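Side-chain contacts in LanC-like protein GCR2 (Arabidopsis thaliana, PDB 3T33), which may play a role in abscisic acid signalling and carries a zinc ion in a fold shared with the lantibiotic cyclases: residues R76-Y81 with S121-F126; G129-C134 with A175-A180. All blocks are in the same frame, centred on the assembly; numbering follows the deposited sequence.

Contact 1: R76-Y81 with S121-F126; sequences RDYNLY and SERVTF
Tyr78 and Ser121 meet through their hydroxyls: Tyr78 OH lies 2.8 Å from Ser121 OG in a hydrogen bond whose donor could be either group. The same phenol oxygen rests on the aliphatic start of Arg123, with Tyr78 OH 3.6 Å from Arg123 CB, so it has a polar and an apolar neighbour close together. A second touch is apolar: Leu80 reaches across with one methyl, CD2, which stands 3.6 Å from Phe126 CE2, with Phe126 CD2 the next nearest, in an oblique approach. Between the two touches a water bridges the backbones, accepting from Leu80 N at 3.0 Å and donating to Phe126 O at 2.9 Å. Both segments are loops of the all-helical LanC-like fold; 76-81 leads into helix 84-98, and the loop segment 121-126 runs from helix 101-118 toward helix 130-144, so the contact ties together two inter-helix connections.

In the next shell, Ser121 OG also accepts from Arg123 N at 3.1 Å with an N-H...O angle of 150°, which makes an ST turn. With OG set opposite its own backbone N (chi1 -180°), the serine oxygen serves this turn and the tyrosine at once. Asn79 lays its CB 4.2 Å above the plane of the Tyr78 ring, over its centre. The Phe126 ring also meets those of Trp179 and Phe183 on helix 174-188, each with planes at about 50°, while Leu80 also packs on Leu85 and Tyr89 of helix 84-98.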
loop_
_atom_site.group_PDB
_atom_site.type_symbol
_atom_site.label_atom_id
_atom_site.label_comp_id
_atom_site.label_asym_id
_atom_site.label_seq_id
_atom_site.Cartn_x
_atom_site.Cartn_y
_atom_site.Cartn_z
ATOM N N ARG A 76 14.780 -14.595 10.833
ATOM C CA ARG A 76 15.508 -13.452 11.299
ATOM C C ARG A 76 14.747 -12.095 11.201
ATOM O O ARG A 76 14.567 -11.428 12.208
ATOM C CB ARG A 76 16.868 -13.449 10.640
ATOM C CG ARG A 76 17.773 -14.456 11.307
ATOM C CD ARG A 76 18.698 -15.213 10.365
ATOM N NE ARG A 76 19.440 -16.218 11.113
ATOM C CZ ARG A 76 19.155 -17.511 11.113
ATOM N NH1 ARG A 76 18.162 -17.958 10.375
ATOM N NH2 ARG A 76 19.873 -18.355 11.839
ATOM N N ASP A 77 14.320 -11.746 10.001
ATOM C CA ASP A 77 13.616 -10.508 9.812
ATOM C C ASP A 77 12.265 -10.493 10.498
ATOM O O ASP A 77 12.114 -9.875 11.493
ATOM C CB ASP A 77 13.538 -10.155 8.351
ATOM C CG ASP A 77 13.356 -8.684 8.111
ATOM O OD1 ASP A 77 13.709 -8.266 7.017
ATOM O OD2 ASP A 77 12.855 -7.955 8.990
ATOM N N TYR A 78 11.257 -11.148 10.027
ATOM C CA TYR A 78 10.008 -11.081 10.801
ATOM C C TYR A 78 8.957 -10.071 10.389
ATOM O O TYR A 78 7.842 -10.413 10.291
ATOM C CB TYR A 78 10.257 -11.033 12.308
ATOM C CG TYR A 78 9.890 -9.758 13.057
ATOM C CD1 TYR A 78 8.587 -9.414 13.299
ATOM C CD2 TYR A 78 10.866 -8.928 13.555
ATOM C CE1 TYR A 78 8.278 -8.275 13.963
ATOM C CE2 TYR A 78 10.569 -7.799 14.226
ATOM C CZ TYR A 78 9.281 -7.471 14.435
ATOM O OH TYR A 78 9.004 -6.340 15.108
ATOM N N ASN A 79 9.313 -8.833 10.147
ATOM C CA ASN A 79 8.313 -7.841 9.834
ATOM C C ASN A 79 7.637 -7.940 8.471
ATOM O O ASN A 79 8.010 -8.753 7.665
ATOM C CB ASN A 79 8.804 -6.435 10.152
ATOM C CG ASN A 79 9.658 -5.846 9.081
ATOM O OD1 ASN A 79 9.820 -6.406 8.039
ATOM N ND2 ASN A 79 10.219 -4.702 9.357
ATOM N N LEU A 80 6.629 -7.110 8.243
ATOM C CA LEU A 80 5.834 -7.228 6.998
ATOM C C LEU A 80 6.637 -6.747 5.809
ATOM O O LEU A 80 6.571 -7.324 4.702
ATOM C CB LEU A 80 4.525 -6.439 7.120
ATOM C CG LEU A 80 3.509 -6.628 6.011
ATOM C CD1 LEU A 80 2.718 -7.937 6.185
ATOM C CD2 LEU A 80 2.552 -5.393 5.912
ATOM N N TYR A 81 7.423 -5.708 6.095
ATOM C CA TYR A 81 8.097 -4.845 5.121
ATOM C C TYR A 81 9.138 -5.608 4.352
ATOM O O TYR A 81 9.115 -5.599 3.099
ATOM C CB TYR A 81 8.788 -3.676 5.852
ATOM C CG TYR A 81 9.334 -2.661 4.900
ATOM C CD1 TYR A 81 10.626 -2.739 4.447
ATOM C CD2 TYR A 81 8.519 -1.642 4.408
ATOM C CE1 TYR A 81 11.090 -1.839 3.536
ATOM C CE2 TYR A 81 8.967 -0.750 3.526
ATOM C CZ TYR A 81 10.233 -0.853 3.076
ATOM O OH TYR A 81 10.671 0.071 2.205
ATOM N N SER A 121 11.264 -7.270 20.606
ATOM C CA SER A 121 11.199 -6.210 19.605
ATOM C C SER A 121 10.531 -5.022 20.220
ATOM O O SER A 121 9.563 -5.151 20.986
ATOM C CB SER A 121 10.411 -6.614 18.340
ATOM O OG SER A 121 10.395 -5.537 17.417
ATOM N N GLU A 122 11.066 -3.861 19.875
ATOM C CA GLU A 122 10.417 -2.607 20.262
ATOM C C GLU A 122 9.596 -1.964 19.127
ATOM O O GLU A 122 8.938 -0.971 19.362
ATOM C CB GLU A 122 11.401 -1.638 20.943
ATOM C CG GLU A 122 11.172 -1.615 22.484
ATOM C CD GLU A 122 12.418 -1.206 23.338
ATOM O OE1 GLU A 122 13.388 -0.589 22.808
ATOM O OE2 GLU A 122 12.406 -1.520 24.566
ATOM N N ARG A 123 9.608 -2.569 17.927
ATOM C CA ARG A 123 8.806 -2.080 16.788
ATOM C C ARG A 123 7.310 -2.206 17.082
ATOM O O ARG A 123 6.821 -3.198 17.537
ATOM C CB ARG A 123 9.155 -2.792 15.488
ATOM C CG ARG A 123 10.646 -2.761 15.039
ATOM C CD ARG A 123 11.160 -1.366 14.766
ATOM N NE ARG A 123 12.349 -1.395 13.908
ATOM C CZ ARG A 123 13.486 -0.730 14.165
ATOM N NH1 ARG A 123 13.597 0.026 15.271
ATOM N NH2 ARG A 123 14.501 -0.787 13.308
ATOM N N VAL A 124 6.575 -1.162 16.822
ATOM C CA VAL A 124 5.202 -1.128 17.248
ATOM C C VAL A 124 4.132 -1.013 16.059
ATOM O O VAL A 124 2.919 -1.035 16.269
ATOM C CB VAL A 124 5.176 0.033 18.253
ATOM C CG1 VAL A 124 4.284 1.169 17.847
ATOM C CG2 VAL A 124 5.095 -0.470 19.686
ATOM N N THR A 125 4.580 -0.932 14.818
ATOM C CA THR A 125 3.611 -0.672 13.707
ATOM C C THR A 125 3.174 -1.928 12.902
ATOM O O THR A 125 3.761 -3.028 13.007
ATOM C CB THR A 125 4.143 0.382 12.699
ATOM O OG1 THR A 125 5.243 -0.187 11.988
ATOM C CG2 THR A 125 4.637 1.685 13.437
ATOM N N PHE A 126 2.143 -1.733 12.068
ATOM C CA PHE A 126 1.717 -2.814 11.163
ATOM C C PHE A 126 2.822 -3.262 10.205
ATOM O O PHE A 126 3.060 -4.477 10.069
ATOM C CB PHE A 126 0.463 -2.395 10.360
ATOM C CG PHE A 126 -0.173 -3.519 9.602
ATOM C CD1 PHE A 126 -1.041 -4.369 10.218
ATOM C CD2 PHE A 126 0.053 -3.671 8.242
ATOM C CE1 PHE A 126 -1.643 -5.415 9.512
ATOM C CE2 PHE A 126 -0.574 -4.677 7.538
ATOM C CZ PHE A 126 -1.409 -5.560 8.187
HETATM O O HOH W 1 5.499 -5.882 10.742
#

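Contact 2: G129-C134 with A175-A180; sequences GYAGVC and AGYLWA
Tyr177 is the first residue of 175-180 to touch the other helix, and it does so lightly: its ring atom CD1 comes within 4.3 Å of Ala131 CB, the methyl approaching the ring obliquely. The ring gets there because CG lies roughly opposite the backbone N (chi1 161°), which carries it from a CB that does not itself aim at helix 130-144; the ring also packs on Val124 of the loop that leads into helix 130-144. One turn further on, Ala180 makes the closer meeting. Its CB points at the partner helix and stands 3.6 Å from Ala131 CB, methyl against methyl, and the CA atoms of this pair are 6.1 Å apart, the closest CA pair of the two segments. Tyr177 and Ala180 are three residues apart and so fall on neighbouring parts of one helical face, and both are served by the single methyl of Ala131.

The pair joins the beginning of helix 130-144 to the first half of helix 174-188, two helices of the LanC-like fold, over a modest 105 Å² of buried surface. Ala180 also touches Phe157, so helix 147-158 borders the same seam. All three touching residues are buried. With a methyl on each side and no hydrogen bond across, the closeness of the helices here probably rests on the small size of the alanines.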
loop_
_atom_site.group_PDB
_atom_site.type_symbol
_atom_site.label_atom_id
_atom_site.label_comp_id
_atom_site.label_asym_id
_atom_site.label_seq_id
_atom_site.Cartn_x
_atom_site.Cartn_y
_atom_site.Cartn_z
ATOM N N GLY A 129 6.617 -3.539 12.581
ATOM C CA GLY A 129 6.702 -4.038 13.950
ATOM C C GLY A 129 5.714 -5.124 14.297
ATOM O O GLY A 129 5.120 -5.803 13.441
ATOM N N TYR A 130 5.477 -5.213 15.572
ATOM C CA TYR A 130 4.899 -6.342 16.218
ATOM C C TYR A 130 3.374 -6.315 16.164
ATOM O O TYR A 130 2.723 -7.378 16.272
ATOM C CB TYR A 130 5.347 -6.252 17.720
ATOM C CG TYR A 130 4.902 -7.413 18.544
ATOM C CD1 TYR A 130 5.181 -8.694 18.113
ATOM C CD2 TYR A 130 4.192 -7.241 19.746
ATOM C CE1 TYR A 130 4.796 -9.845 18.852
ATOM C CE2 TYR A 130 3.796 -8.385 20.533
ATOM C CZ TYR A 130 4.128 -9.715 20.060
ATOM O OH TYR A 130 3.780 -10.917 20.716
ATOM N N ALA A 131 2.802 -5.108 16.096
ATOM C CA ALA A 131 1.341 -4.952 15.893
ATOM C C ALA A 131 0.931 -5.617 14.572
ATOM O O ALA A 131 -0.112 -6.223 14.481
ATOM C CB ALA A 131 0.916 -3.423 15.909
ATOM N N GLY A 132 1.776 -5.510 13.556
ATOM C CA GLY A 132 1.558 -6.238 12.275
ATOM C C GLY A 132 1.406 -7.730 12.489
ATOM O O GLY A 132 0.448 -8.352 12.004
ATOM N N VAL A 133 2.347 -8.316 13.224
ATOM C CA VAL A 133 2.357 -9.778 13.557
ATOM C C VAL A 133 1.108 -10.196 14.312
ATOM O O VAL A 133 0.436 -11.190 13.974
ATOM C CB VAL A 133 3.579 -10.130 14.432
ATOM C CG1 VAL A 133 3.543 -11.611 14.878
ATOM C CG2 VAL A 133 4.865 -9.766 13.700
ATOM N N CYS A 134 0.772 -9.436 15.345
ATOM C CA CYS A 134 -0.392 -9.755 16.120
ATOM C C CYS A 134 -1.679 -9.549 15.381
ATOM O O CYS A 134 -2.646 -10.263 15.626
ATOM C CB CYS A 134 -0.393 -8.896 17.387
ATOM S SG CYS A 134 1.003 -9.330 18.558
ATOM N N ALA A 175 0.892 6.688 13.879
ATOM C CA ALA A 175 -0.076 6.454 12.802
ATOM C C ALA A 175 -0.028 4.941 12.447
ATOM O O ALA A 175 -1.070 4.299 12.322
ATOM C CB ALA A 175 0.227 7.336 11.569
ATOM N N GLY A 176 1.183 4.393 12.407
ATOM C CA GLY A 176 1.457 2.979 12.192
ATOM C C GLY A 176 0.848 1.980 13.162
ATOM O O GLY A 176 0.344 0.919 12.749
ATOM N N TYR A 177 0.901 2.283 14.458
ATOM C CA TYR A 177 0.293 1.400 15.420
ATOM C C TYR A 177 -1.233 1.549 15.270
ATOM O O TYR A 177 -2.008 0.595 15.367
ATOM C CB TYR A 177 0.761 1.820 16.812
ATOM C CG TYR A 177 -0.145 1.296 17.882
ATOM C CD1 TYR A 177 -0.021 -0.023 18.338
ATOM C CD2 TYR A 177 -1.115 2.079 18.431
ATOM C CE1 TYR A 177 -0.870 -0.537 19.317
ATOM C CE2 TYR A 177 -2.007 1.550 19.465
ATOM C CZ TYR A 177 -1.857 0.254 19.884
ATOM O OH TYR A 177 -2.719 -0.315 20.818
ATOM N N LEU A 178 -1.675 2.782 15.097
ATOM C CA LEU A 178 -3.105 3.090 15.037
ATOM C C LEU A 178 -3.725 2.428 13.785
ATOM O O LEU A 178 -4.829 1.872 13.851
ATOM C CB LEU A 178 -3.279 4.604 14.926
ATOM C CG LEU A 178 -4.691 5.139 14.650
ATOM C CD1 LEU A 178 -5.669 4.625 15.755
ATOM C CD2 LEU A 178 -4.668 6.658 14.569
ATOM N N TRP A 179 -2.999 2.499 12.659
ATOM C CA TRP A 179 -3.377 1.725 11.466
ATOM C C TRP A 179 -3.697 0.209 11.771
ATOM O O TRP A 179 -4.756 -0.271 11.373
ATOM C CB TRP A 179 -2.338 1.902 10.332
ATOM C CG TRP A 179 -2.895 1.531 8.921
ATOM C CD1 TRP A 179 -3.280 2.404 7.918
ATOM C CD2 TRP A 179 -3.144 0.196 8.405
ATOM N NE1 TRP A 179 -3.713 1.706 6.820
ATOM C CE2 TRP A 179 -3.662 0.351 7.090
ATOM C CE3 TRP A 179 -2.958 -1.106 8.921
ATOM C CZ2 TRP A 179 -4.011 -0.779 6.250
ATOM C CZ3 TRP A 179 -3.284 -2.239 8.098
ATOM C CH2 TRP A 179 -3.805 -2.042 6.754
ATOM N N ALA A 180 -2.838 -0.463 12.548
ATOM C CA ALA A 180 -3.023 -1.869 12.935
ATOM C C ALA A 180 -4.286 -2.102 13.712
ATOM O O ALA A 180 -4.938 -3.160 13.553
ATOM C CB ALA A 180 -1.832 -2.381 13.767
#

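Contact 1 is mostly core but reaches the surface at Arg123; contact 2 is wholly core. Contact 1 joins loops and mixes a hydroxyl pair, a bridging water and an apolar touch; contact 2 joins helices through apolar atoms alone and buries about half as much surface. Their centres are 9 Å apart, and 121-126 runs beside the start of helix 130-144: Arg123 O to Tyr130 N (3.1 Å) and Thr125 O to Gly132 N (3.2 Å) are probable hydrogen bonds. Phe126 further links the two, since it packs on Ala180 and its backbone hydrogen-bonds to that of Gly176. The Leu80 side chain is about 13 Å from the zinc ion; contact 2 lies away from the metal site.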